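Local coordinates for thioredoxin-like protein (Parabacteroides distasonis, PDB 4FO5) that is of unknown function but has a thioredoxin-like fold of the AhpC/TSA family, and lacks the usual pair of redox-active cysteines, at residues V7-L12 with G124-A129. Sequence-based numbering, arbitrary orientation.
Sequences VNPGDL and GVIIAA
Ile126 pushes its side chain into the loop 7-12, and its backbone pairs with the same loop. CG1 lies anti to the carbonyl carbon and beside the backbone N (chi1 -63°). The extended chi2 then carries CD1 to the backbone of Val7, 3.6 Å from Val7 CA. The other branch rests against Pro9, with Ile126 CG2 3.7 Å from Pro9 CA. Two nearly straight hydrogen bonds hold the main chain of Ile126 against the turn. Gly10 N donates to Ile126 O at 2.7 Å, and Ile126 N donates to Asp11 O at 2.8 Å. Asn8 to Asp11 form a type II beta turn, closed by Asp11 N to Asn8 O. Gly10 has a positive phi of 98°, where a side chain would jam against the preceding carbonyl. Asp11 turns its carboxylate back over the turn, and OD2 accepts Asn8 N from above the carboxylate plane at 3.0 Å. In the thioredoxin-like fold, strand 126-129 is the outermost strand beside 117-120, and the N-terminal loop meets the start of its other edge, at Ile126. A classic beta bulge at Ile127 and Ala128 faces Leu119. With an alanine in place of Ile126, a gap would probably open beside Val7, Pro9 and Phe118. Val125 sets CG1 anti to its own N (chi1 176°), which brings CG1 within 3.8 Å of Gly10 C. At the far end, Leu12 CD2 approaches Gly124 O at 3.7 Å, and Leu12 is bridged to Val125 through the backbone.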
loop_
_atom_site.group_PDB
_atom_site.type_symbol
_atom_site.label_atom_id
_atom_site.label_comp_id
_atom_site.label_asym_id
_atom_site.label_seq_id
_atom_site.Cartn_x
_atom_site.Cartn_y
_atom_site.Cartn_z
ATOM N N VAL A 7 -0.426 6.654 11.861
ATOM C CA VAL A 7 -0.539 6.796 10.400
ATOM C C VAL A 7 0.027 8.141 9.912
ATOM O O VAL A 7 -0.176 8.504 8.754
ATOM C CB VAL A 7 -1.992 6.596 9.904
ATOM C CG1 VAL A 7 -2.439 5.157 10.125
ATOM C CG2 VAL A 7 -2.954 7.597 10.549
ATOM N N ASN A 8 0.731 8.866 10.772
ATOM C CA ASN A 8 1.346 10.117 10.364
ATOM C C ASN A 8 2.793 9.896 9.977
ATOM O O ASN A 8 3.437 8.999 10.525
ATOM C CB ASN A 8 1.239 11.165 11.489
ATOM C CG ASN A 8 -0.170 11.667 11.640
ATOM O OD1 ASN A 8 -0.879 11.885 10.656
ATOM N ND2 ASN A 8 -0.622 11.800 12.866
ATOM N N PRO A 9 3.362 10.739 9.094
ATOM C CA PRO A 9 4.784 10.587 8.757
ATOM C C PRO A 9 5.619 10.769 10.011
ATOM O O PRO A 9 5.295 11.596 10.876
ATOM C CB PRO A 9 5.004 11.692 7.722
ATOM C CG PRO A 9 3.634 11.871 7.114
ATOM C CD PRO A 9 2.776 11.863 8.336
ATOM N N GLY A 10 6.609 9.906 10.163
ATOM C CA GLY A 10 7.422 9.892 11.364
ATOM C C GLY A 10 6.939 8.831 12.328
ATOM O O GLY A 10 7.643 8.521 13.272
ATOM N N ASP A 11 5.742 8.254 12.106
ATOM C CA ASP A 11 5.213 7.183 12.967
ATOM C C ASP A 11 5.621 5.820 12.472
ATOM O O ASP A 11 5.883 5.654 11.289
ATOM C CB ASP A 11 3.666 7.194 13.030
ATOM C CG ASP A 11 3.051 8.368 13.750
ATOM O OD1 ASP A 11 3.786 9.058 14.499
ATOM O OD2 ASP A 11 1.827 8.600 13.570
ATOM N N LEU A 12 5.598 4.833 13.370
ATOM C CA LEU A 12 5.795 3.427 13.044
ATOM C C LEU A 12 4.546 2.946 12.409
ATOM O O LEU A 12 3.492 3.067 13.034
ATOM C CB LEU A 12 6.020 2.628 14.328
ATOM C CG LEU A 12 7.417 2.257 14.714
ATOM C CD1 LEU A 12 7.423 1.720 16.130
ATOM C CD2 LEU A 12 7.994 1.243 13.755
ATOM N N GLY A 124 10.406 0.558 9.019
ATOM C CA GLY A 124 8.965 0.529 9.262
ATOM C C GLY A 124 8.352 1.864 9.661
ATOM O O GLY A 124 7.246 1.908 10.208
ATOM N N VAL A 125 9.039 2.963 9.332
ATOM C CA VAL A 125 8.602 4.313 9.669
ATOM C C VAL A 125 7.959 4.956 8.438
ATOM O O VAL A 125 8.517 4.863 7.346
ATOM C CB VAL A 125 9.791 5.150 10.226
ATOM C CG1 VAL A 125 9.397 6.603 10.501
ATOM C CG2 VAL A 125 10.360 4.499 11.495
ATOM N N ILE A 126 6.782 5.599 8.616
ATOM C CA ILE A 126 6.115 6.289 7.482
ATOM C C ILE A 126 6.945 7.517 7.169
ATOM O O ILE A 126 7.169 8.330 8.068
ATOM C CB ILE A 126 4.640 6.673 7.829
ATOM C CG1 ILE A 126 3.805 5.403 8.096
ATOM C CG2 ILE A 126 4.036 7.550 6.718
ATOM C CD1 ILE A 126 2.578 5.588 8.948
ATOM N N ILE A 127 7.434 7.642 5.929
ATOM C CA ILE A 127 8.218 8.817 5.555
ATOM C C ILE A 127 7.394 9.753 4.630
ATOM O O ILE A 127 7.794 10.882 4.413
ATOM C CB ILE A 127 9.582 8.438 4.936
ATOM C CG1 ILE A 127 9.407 7.466 3.752
ATOM C CG2 ILE A 127 10.530 7.881 6.022
ATOM C CD1 ILE A 127 10.547 7.402 2.812
ATOM N N ALA A 128 6.278 9.268 4.069
ATOM C CA ALA A 128 5.397 10.040 3.190
ATOM C C ALA A 128 4.001 9.409 3.161
ATOM O O ALA A 128 3.861 8.211 3.366
ATOM C CB ALA A 128 5.968 10.125 1.774
ATOM N N ALA A 129 2.975 10.229 2.923
ATOM C CA ALA A 129 1.580 9.792 2.876
ATOM C C ALA A 129 0.960 10.308 1.599
ATOM O O ALA A 129 1.386 11.357 1.121
ATOM C CB ALA A 129 0.822 10.332 4.093
#